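Local coordinates for glycoside Hydrolase (Bacteroides plebeius, PDB 5T3B), which belongs to glycoside hydrolase family 50 and probably cleaves glycosidic bonds in polysaccharides, as the agarases of that family do, at residues I44-E49 / V408-Q413; R124-F129 / I159-V164; F193-E198 / D235-F240. One frame throughout, in Å; residues are numbered along the deposited sequence.

Contact 1: residues I44-E49 / V408-Q413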
loop_
_atom_site.group_PDB
_atom_site.type_symbol
_atom_site.label_atom_id
_atom_site.label_comp_id
_atom_site.label_asym_id
_atom_site.label_seq_id
_atom_site.Cartn_x
_atom_site.Cartn_y
_atom_site.Cartn_z
ATOM N N ILE A 44 25.316 -7.606 -6.271
ATOM C CA ILE A 44 25.000 -6.559 -7.199
ATOM C C ILE A 44 23.758 -6.995 -8.033
ATOM O O ILE A 44 23.717 -8.100 -8.547
ATOM C CB ILE A 44 26.129 -6.275 -8.156
ATOM C CG1 ILE A 44 27.257 -5.612 -7.389
ATOM C CG2 ILE A 44 25.691 -5.389 -9.330
ATOM C CD1 ILE A 44 26.987 -4.262 -6.679
ATOM N N VAL A 45 22.776 -6.090 -8.096
ATOM C CA VAL A 45 21.642 -6.248 -8.991
ATOM C C VAL A 45 21.615 -5.026 -9.893
ATOM O O VAL A 45 21.717 -3.885 -9.429
ATOM C CB VAL A 45 20.305 -6.379 -8.251
ATOM C CG1 VAL A 45 19.152 -6.346 -9.208
ATOM C CG2 VAL A 45 20.305 -7.644 -7.415
ATOM N N GLU A 46 21.560 -5.266 -11.185
ATOM C CA GLU A 46 21.432 -4.177 -12.137
ATOM C C GLU A 46 19.981 -3.701 -12.255
ATOM O O GLU A 46 19.071 -4.510 -12.349
ATOM C CB GLU A 46 21.901 -4.577 -13.536
ATOM C CG GLU A 46 23.397 -4.881 -13.683
ATOM C CD GLU A 46 23.648 -5.088 -15.192
ATOM O OE1 GLU A 46 23.335 -6.186 -15.650
ATOM O OE2 GLU A 46 23.953 -4.089 -15.911
ATOM N N TYR A 47 19.756 -2.394 -12.294
ATOM C CA TYR A 47 18.451 -1.881 -12.597
ATOM C C TYR A 47 18.466 -0.624 -13.435
ATOM O O TYR A 47 19.448 0.126 -13.373
ATOM C CB TYR A 47 17.580 -1.691 -11.340
ATOM C CG TYR A 47 17.880 -0.454 -10.514
ATOM C CD1 TYR A 47 17.290 0.755 -10.851
ATOM C CD2 TYR A 47 18.613 -0.502 -9.352
ATOM C CE1 TYR A 47 17.471 1.879 -10.053
ATOM C CE2 TYR A 47 18.768 0.626 -8.564
ATOM C CZ TYR A 47 18.218 1.804 -8.957
ATOM O OH TYR A 47 18.363 2.899 -8.142
ATOM N N ALA A 48 17.375 -0.399 -14.156
ATOM C CA ALA A 48 17.191 0.800 -14.966
ATOM C C ALA A 48 15.909 1.463 -14.542
ATOM O O ALA A 48 14.934 0.790 -14.183
ATOM C CB ALA A 48 17.118 0.470 -16.467
ATOM N N GLU A 49 15.805 2.790 -14.659
ATOM C CA GLU A 49 14.620 3.473 -14.241
ATOM C C GLU A 49 13.495 3.331 -15.246
ATOM O O GLU A 49 12.332 3.464 -14.895
ATOM C CB GLU A 49 14.971 4.939 -13.936
ATOM C CG GLU A 49 15.867 4.991 -12.683
ATOM C CD GLU A 49 16.161 6.406 -12.216
ATOM O OE1 GLU A 49 16.437 7.299 -13.032
ATOM O OE2 GLU A 49 16.049 6.624 -10.995
ATOM N N VAL A 408 13.209 -1.478 -13.806
ATOM C CA VAL A 408 13.487 -2.652 -14.629
ATOM C C VAL A 408 14.766 -3.352 -14.157
ATOM O O VAL A 408 15.790 -2.700 -13.959
ATOM C CB VAL A 408 13.685 -2.247 -16.092
ATOM C CG1 VAL A 408 13.966 -3.470 -16.978
ATOM C CG2 VAL A 408 12.474 -1.481 -16.604
ATOM N N VAL A 409 14.680 -4.665 -13.974
ATOM C CA VAL A 409 15.798 -5.508 -13.638
ATOM C C VAL A 409 15.971 -6.518 -14.776
ATOM O O VAL A 409 15.149 -6.574 -15.689
ATOM C CB VAL A 409 15.664 -6.179 -12.267
ATOM C CG1 VAL A 409 15.656 -5.143 -11.143
ATOM C CG2 VAL A 409 14.442 -7.050 -12.179
ATOM N N ARG A 410 17.048 -7.286 -14.727
ATOM C CA ARG A 410 17.344 -8.086 -15.923
ATOM C C ARG A 410 16.382 -9.244 -16.172
ATOM O O ARG A 410 16.119 -9.608 -17.322
ATOM C CB ARG A 410 18.770 -8.616 -15.886
ATOM C CG ARG A 410 19.850 -7.559 -15.971
ATOM C CD ARG A 410 19.873 -6.863 -17.286
ATOM N NE ARG A 410 21.060 -5.990 -17.373
ATOM C CZ ARG A 410 21.272 -5.169 -18.366
ATOM N NH1 ARG A 410 20.425 -5.074 -19.380
ATOM N NH2 ARG A 410 22.369 -4.437 -18.346
ATOM N N ASP A 411 15.923 -9.909 -15.098
ATOM C CA ASP A 411 15.185 -11.172 -15.246
ATOM C C ASP A 411 14.353 -11.446 -14.017
ATOM O O ASP A 411 14.379 -10.664 -13.044
ATOM C CB ASP A 411 16.138 -12.287 -15.605
ATOM C CG ASP A 411 17.158 -12.544 -14.606
ATOM O OD1 ASP A 411 16.994 -12.186 -13.415
ATOM O OD2 ASP A 411 18.222 -13.134 -14.956
ATOM N N GLN A 412 13.599 -12.535 -14.057
ATOM C CA GLN A 412 12.690 -12.846 -12.954
ATOM C C GLN A 412 13.436 -13.136 -11.654
ATOM O O GLN A 412 12.962 -12.750 -10.595
ATOM C CB GLN A 412 11.764 -14.017 -13.317
ATOM C CG GLN A 412 10.902 -13.752 -14.541
ATOM C CD GLN A 412 10.077 -12.494 -14.420
ATOM O OE1 GLN A 412 10.085 -11.569 -15.305
ATOM N NE2 GLN A 412 9.378 -12.436 -13.378
ATOM N N GLN A 413 14.578 -13.794 -11.749
ATOM C CA GLN A 413 15.369 -14.029 -10.543
ATOM C C GLN A 413 15.710 -12.684 -9.880
ATOM O O GLN A 413 15.616 -12.579 -8.667
ATOM C CB GLN A 413 16.643 -14.820 -10.828
ATOM C CG GLN A 413 17.543 -14.947 -9.640
ATOM C CD GLN A 413 18.736 -15.819 -9.918
ATOM O OE1 GLN A 413 19.488 -15.582 -10.861
ATOM N NE2 GLN A 413 18.903 -16.800 -9.088
HETATM O O HOH W 1 18.946 -7.195 -12.671
#
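Ala48 and Val408 form the tight half of this antiparallel pairing. Two backbone bonds close the ring between them: Ala48 N gives to Val408 O at 2.8 Å, and Val408 N to Ala48 O at 2.9 Å. They define a hydrogen-bonded pair with both side chains on one face. The opposite face carries Tyr47 and Val409, with Val409 CG1 4.0 Å from Tyr47 CB. This branch, anti to its own carbonyl carbon (chi1 -64°), also comes to 4.2 Å from Val45 CG1. Farther along, the backbones part and a water fills in, donating to Glu46 O and accepting from Arg410 N. The looser, partly exposed side ends in a salt bridge made side-on by two guanidinium nitrogens: Arg410 NE meets Glu46 OE1 and Arg410 NH2 meets Glu46 OE2, each at 2.9 Å. Both oxygens lie near the guanidinium plane, yet the carboxylate is turned 54° from it, and NE reaches OE1 from above the carboxylate plane. Through NH1, Arg410 holds a second acidic partner, Glu395. Backbone bonds of Val45 to Ala58 and Tyr47 to Ile56 place strand 56-60 on the other edge of strand 39-48, while Val45 and Val409 pack against helix 412-427 and strand 385-394 flanks Val409.

Contact 2: residues R124-F129 / I159-V164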
loop_
_atom_site.group_PDB
_atom_site.type_symbol
_atom_site.label_atom_id
_atom_site.label_comp_id
_atom_site.label_asym_id
_atom_site.label_seq_id
_atom_site.Cartn_x
_atom_site.Cartn_y
_atom_site.Cartn_z
ATOM N N ARG A 124 0.595 -9.419 3.769
ATOM C CA ARG A 124 1.254 -9.778 2.511
ATOM C C ARG A 124 0.160 -9.900 1.478
ATOM O O ARG A 124 -0.563 -10.875 1.446
ATOM C CB ARG A 124 2.073 -11.045 2.688
ATOM C CG ARG A 124 3.362 -10.843 3.485
ATOM C CD ARG A 124 3.743 -12.057 4.322
ATOM N NE ARG A 124 2.727 -12.243 5.361
ATOM C CZ ARG A 124 2.317 -13.394 5.866
ATOM N NH1 ARG A 124 3.004 -14.507 5.650
ATOM N NH2 ARG A 124 1.211 -13.408 6.592
ATOM N N GLY A 125 0.000 -8.821 0.697
ATOM C CA GLY A 125 -1.069 -8.715 -0.232
ATOM C C GLY A 125 -0.644 -8.629 -1.692
ATOM O O GLY A 125 0.517 -8.426 -2.006
ATOM N N ILE A 126 -1.660 -8.784 -2.535
ATOM C CA ILE A 126 -1.524 -8.660 -3.979
ATOM C C ILE A 126 -2.539 -7.625 -4.471
ATOM O O ILE A 126 -3.716 -7.693 -4.094
ATOM C CB ILE A 126 -1.761 -10.009 -4.674
ATOM C CG1 ILE A 126 -0.759 -11.015 -4.235
ATOM C CG2 ILE A 126 -1.828 -9.815 -6.196
ATOM C CD1 ILE A 126 0.549 -10.840 -4.804
ATOM N N ALA A 127 -2.085 -6.658 -5.248
ATOM C CA ALA A 127 -2.966 -5.628 -5.775
ATOM C C ALA A 127 -3.674 -6.076 -7.065
ATOM O O ALA A 127 -3.172 -6.931 -7.823
ATOM C CB ALA A 127 -2.195 -4.340 -6.063
ATOM N N SER A 128 -4.804 -5.456 -7.358
ATOM C CA SER A 128 -5.460 -5.619 -8.653
ATOM C C SER A 128 -5.843 -7.044 -8.958
ATOM O O SER A 128 -5.641 -7.524 -10.061
ATOM C CB SER A 128 -4.642 -5.010 -9.774
ATOM O OG SER A 128 -4.260 -3.711 -9.470
ATOM N N PHE A 129 -6.436 -7.722 -7.997
ATOM C CA PHE A 129 -6.870 -9.086 -8.188
ATOM C C PHE A 129 -8.237 -9.016 -8.930
ATOM O O PHE A 129 -9.318 -8.788 -8.367
ATOM C CB PHE A 129 -7.029 -9.811 -6.867
ATOM C CG PHE A 129 -7.431 -11.239 -6.992
ATOM C CD1 PHE A 129 -6.623 -12.171 -7.641
ATOM C CD2 PHE A 129 -8.650 -11.685 -6.478
ATOM C CE1 PHE A 129 -7.008 -13.490 -7.772
ATOM C CE2 PHE A 129 -9.037 -12.996 -6.648
ATOM C CZ PHE A 129 -8.208 -13.883 -7.311
ATOM N N ILE A 159 2.417 -19.250 -1.336
ATOM C CA ILE A 159 3.510 -18.305 -1.540
ATOM C C ILE A 159 3.523 -17.302 -0.344
ATOM O O ILE A 159 4.354 -16.416 -0.290
ATOM C CB ILE A 159 3.306 -17.519 -2.920
ATOM C CG1 ILE A 159 3.324 -18.509 -4.118
ATOM C CG2 ILE A 159 4.380 -16.391 -3.181
ATOM C CD1 ILE A 159 2.644 -17.846 -5.333
ATOM N N GLY A 160 2.639 -17.478 0.632
ATOM C CA GLY A 160 2.565 -16.597 1.807
ATOM C C GLY A 160 1.910 -15.256 1.574
ATOM O O GLY A 160 2.142 -14.337 2.371
ATOM N N PHE A 161 1.034 -15.171 0.567
ATOM C CA PHE A 161 0.151 -14.018 0.392
ATOM C C PHE A 161 -1.247 -14.423 0.842
ATOM O O PHE A 161 -1.739 -15.473 0.452
ATOM C CB PHE A 161 0.098 -13.575 -1.080
ATOM C CG PHE A 161 1.340 -12.919 -1.602
ATOM C CD1 PHE A 161 1.664 -11.595 -1.268
ATOM C CD2 PHE A 161 2.207 -13.585 -2.441
ATOM C CE1 PHE A 161 2.785 -10.994 -1.797
ATOM C CE2 PHE A 161 3.292 -12.977 -2.995
ATOM C CZ PHE A 161 3.605 -11.671 -2.658
ATOM N N HIS A 162 -1.919 -13.481 1.515
ATOM C CA HIS A 162 -3.235 -13.773 2.125
ATOM C C HIS A 162 -4.312 -12.776 1.890
ATOM O O HIS A 162 -5.449 -12.995 2.263
ATOM C CB HIS A 162 -3.068 -14.049 3.615
ATOM C CG HIS A 162 -2.157 -15.214 3.915
ATOM N ND1 HIS A 162 -2.613 -16.513 3.942
ATOM C CD2 HIS A 162 -0.813 -15.295 4.095
ATOM C CE1 HIS A 162 -1.594 -17.309 4.188
ATOM N NE2 HIS A 162 -0.484 -16.609 4.240
ATOM N N SER A 163 -3.943 -11.638 1.284
ATOM C CA SER A 163 -4.880 -10.572 1.051
ATOM C C SER A 163 -4.817 -10.051 -0.383
ATOM O O SER A 163 -3.730 -10.178 -1.022
ATOM C CB SER A 163 -4.630 -9.403 1.975
ATOM O OG SER A 163 -4.668 -9.757 3.344
ATOM N N VAL A 164 -5.934 -9.478 -0.816
ATOM C CA VAL A 164 -5.949 -8.762 -2.074
ATOM C C VAL A 164 -6.357 -7.339 -1.750
ATOM O O VAL A 164 -7.349 -7.111 -1.034
ATOM C CB VAL A 164 -6.846 -9.441 -3.120
ATOM C CG1 VAL A 164 -6.189 -10.730 -3.547
ATOM C CG2 VAL A 164 -8.255 -9.652 -2.650
#
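Ile126 points its CD1 methyl squarely at the face of Phe161, the two side chains crossing at about a right angle. The methyl lies 3.6 Å from the ring centroid and 5° off the normal, a CH-pi contact over the ring centre. The edge of the same ring turns to the other backbone, with Phe161 CD1 3.6 Å from Arg124 C. Arg124 and His162 run side by side in the same direction, their flat groups 41° apart, and Arg124 NH2 is 3.7 Å from His162 CD2. A single hydroxyl, that of Tyr79, bonds both Arg124 NH1 and His162 NE2 and ties the pair together. Parallel bridges join Gly125 to Ser163 and Ile126 to Val164; the chain between the strands passes through helices 135-141 and 145-158, as in a beta-alpha-beta crossover of the (beta/alpha)8 barrel expected for family 50. The second helix ends in a Schellman motif at Gly160, whose carbonyl oxygen lies over one guanidinium face of Arg124. Backbone bonds fix the register: His162 N to Arg124 O and Ile126 N to Ser163 O, both 2.9 Å. A chi1 of -178° places the Phe129 ring opposite its backbone N, where it stacks on Trp148, leaving Phe129 CB 3.5 Å from Val164 CG1.

Contact 3: residues F193-E198 / D235-F240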
loop_
_atom_site.group_PDB
_atom_site.type_symbol
_atom_site.label_atom_id
_atom_site.label_comp_id
_atom_site.label_asym_id
_atom_site.label_seq_id
_atom_site.Cartn_x
_atom_site.Cartn_y
_atom_site.Cartn_z
ATOM N N PHE A 193 -11.667 2.895 -3.026
ATOM C CA PHE A 193 -12.711 3.830 -3.397
ATOM C C PHE A 193 -12.062 5.095 -3.956
ATOM O O PHE A 193 -10.853 5.284 -3.948
ATOM C CB PHE A 193 -13.568 4.163 -2.174
ATOM C CG PHE A 193 -14.363 2.981 -1.658
ATOM C CD1 PHE A 193 -13.806 2.042 -0.808
ATOM C CD2 PHE A 193 -15.663 2.795 -2.017
ATOM C CE1 PHE A 193 -14.529 0.975 -0.336
ATOM C CE2 PHE A 193 -16.391 1.751 -1.527
ATOM C CZ PHE A 193 -15.818 0.816 -0.722
ATOM N N SER A 194 -12.929 5.976 -4.459
ATOM C CA SER A 194 -12.560 7.271 -5.043
ATOM C C SER A 194 -13.431 8.366 -4.409
ATOM O O SER A 194 -14.349 8.896 -5.045
ATOM C CB SER A 194 -12.734 7.240 -6.549
ATOM O OG SER A 194 -11.914 6.266 -7.143
ATOM N N PHE A 195 -13.168 8.679 -3.135
ATOM C CA PHE A 195 -14.083 9.544 -2.400
ATOM C C PHE A 195 -14.197 10.950 -3.031
ATOM O O PHE A 195 -15.304 11.492 -3.121
ATOM C CB PHE A 195 -13.679 9.687 -0.942
ATOM C CG PHE A 195 -14.191 8.621 -0.019
ATOM C CD1 PHE A 195 -14.122 7.278 -0.316
ATOM C CD2 PHE A 195 -14.725 8.961 1.220
ATOM C CE1 PHE A 195 -14.548 6.302 0.560
ATOM C CE2 PHE A 195 -15.194 8.006 2.069
ATOM C CZ PHE A 195 -15.047 6.658 1.793
ATOM N N LEU A 196 -13.076 11.551 -3.408
ATOM C CA LEU A 196 -13.164 12.926 -3.883
ATOM C C LEU A 196 -14.000 13.028 -5.177
ATOM O O LEU A 196 -14.857 13.913 -5.321
ATOM C CB LEU A 196 -11.770 13.509 -4.068
ATOM C CG LEU A 196 -11.033 13.739 -2.745
ATOM C CD1 LEU A 196 -9.549 13.868 -2.956
ATOM C CD2 LEU A 196 -11.564 14.953 -2.020
ATOM N N ALA A 197 -13.757 12.091 -6.098
ATOM C CA ALA A 197 -14.538 12.020 -7.335
ATOM C C ALA A 197 -15.982 11.766 -7.064
ATOM O O ALA A 197 -16.867 12.345 -7.736
ATOM C CB ALA A 197 -13.959 11.003 -8.295
ATOM N N GLU A 198 -16.293 10.842 -6.125
ATOM C CA GLU A 198 -17.680 10.548 -5.847
ATOM C C GLU A 198 -18.395 11.771 -5.227
ATOM O O GLU A 198 -19.594 11.992 -5.483
ATOM C CB GLU A 198 -17.810 9.299 -5.001
ATOM C CG GLU A 198 -17.470 8.062 -5.810
ATOM C CD GLU A 198 -18.461 7.714 -6.922
ATOM O OE1 GLU A 198 -19.526 8.206 -6.934
ATOM O OE2 GLU A 198 -18.153 6.887 -7.785
ATOM N N ASP A 235 -24.917 2.068 -0.061
ATOM C CA ASP A 235 -24.749 0.765 -0.695
ATOM C C ASP A 235 -23.320 0.540 -1.187
ATOM O O ASP A 235 -22.895 -0.613 -1.398
ATOM C CB ASP A 235 -25.751 0.575 -1.875
ATOM C CG ASP A 235 -27.202 0.377 -1.441
ATOM O OD1 ASP A 235 -27.480 0.027 -0.251
ATOM O OD2 ASP A 235 -28.103 0.521 -2.347
ATOM N N ALA A 236 -22.541 1.602 -1.311
ATOM C CA ALA A 236 -21.116 1.418 -1.735
ATOM C C ALA A 236 -20.309 0.587 -0.728
ATOM O O ALA A 236 -19.346 -0.105 -1.116
ATOM C CB ALA A 236 -20.501 2.784 -1.901
ATOM N N PHE A 237 -20.732 0.628 0.526
ATOM C CA PHE A 237 -20.144 -0.121 1.571
ATOM C C PHE A 237 -20.953 -1.368 2.028
ATOM O O PHE A 237 -20.578 -2.037 2.953
ATOM C CB PHE A 237 -19.754 0.733 2.787
ATOM C CG PHE A 237 -18.538 1.579 2.563
ATOM C CD1 PHE A 237 -17.321 1.142 3.016
ATOM C CD2 PHE A 237 -18.569 2.753 1.873
ATOM C CE1 PHE A 237 -16.167 1.845 2.773
ATOM C CE2 PHE A 237 -17.424 3.478 1.636
ATOM C CZ PHE A 237 -16.221 3.027 2.075
ATOM N N GLY A 238 -22.031 -1.656 1.318
ATOM C CA GLY A 238 -22.955 -2.698 1.751
ATOM C C GLY A 238 -22.350 -4.063 1.920
ATOM O O GLY A 238 -22.589 -4.717 2.912
ATOM N N MET A 239 -21.483 -4.443 0.990
ATOM C CA MET A 239 -20.882 -5.785 1.122
ATOM C C MET A 239 -19.669 -5.850 2.056
ATOM O O MET A 239 -19.176 -6.918 2.391
ATOM C CB MET A 239 -20.522 -6.359 -0.235
ATOM C CG MET A 239 -19.376 -5.698 -0.911
ATOM S SD MET A 239 -18.863 -6.583 -2.471
ATOM C CE MET A 239 -20.285 -6.582 -3.354
ATOM N N PHE A 240 -19.209 -4.679 2.488
ATOM C CA PHE A 240 -17.998 -4.584 3.261
ATOM C C PHE A 240 -18.225 -4.370 4.748
ATOM O O PHE A 240 -17.437 -4.818 5.594
ATOM C CB PHE A 240 -17.075 -3.515 2.734
ATOM C CG PHE A 240 -16.729 -3.675 1.277
ATOM C CD1 PHE A 240 -16.066 -4.830 0.822
ATOM C CD2 PHE A 240 -17.103 -2.762 0.323
ATOM C CE1 PHE A 240 -15.760 -4.999 -0.531
ATOM C CE2 PHE A 240 -16.768 -2.926 -1.019
ATOM C CZ PHE A 240 -16.104 -4.052 -1.432
#
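Phe193 lays its ring flat over Phe237, with centroids 4.2 Å apart and planes at 10°, an offset stack. Its CB rests in the plane of the neighbouring Phe195 ring, at that ring's edge. With CG anti to the carbonyl carbon (chi1 -66°), the ring reaches the 3-10 turn at 235-237. Contact tightens along it: Phe193 CG is 4.2 Å from Phe237 CZ, whereas Phe193 CE1 is 3.6 Å from that same CZ. On the other flank, Phe193 CE2 meets Ala236 O edge-on at 3.5 Å, that oxygen lying near the ring plane, and also touches the Ala236 methyl. Phe193 CZ, the tip, bears on Phe237 CZ and reaches Phe240 CE2 at 3.9 Å. Phe195 meets Phe237 edge-first, the side chains crossing at about a right angle, with Phe195 CZ 3.8 Å from Phe237 CZ. No hydrogen bond crosses between the segments, so the junction is aromatic packing. Phe249 adds an edge-to-face partner to Phe237, and Tyr231 does likewise for Phe195. The cluster joins the start of helix 195-203 to the turn after helix 224-232, with Phe195 also reaching helix 300-324 and Phe240 packing on helix 169-182.

How the contacts relate
The centre of contact 2 is about 11 Å from the centre of the chain, and the other two contacts stand farther out, on opposite sides of that centre. Contacts 1 and 2 have centres about 23 Å apart and nearest atoms about 12 Å apart; they do not touch, but strands 385-394 and 432-437 link the strand pairings of the two. Contact 3 has its centre about 21 Å from that of contact 2, with about 9 Å between nearest atoms. Contacts 1 and 3 are about 38 Å apart between centres. In sequence, contact 1 spans both others, which follow one another. None of the three contains a bound ligand, and their geometry alone locates no active site.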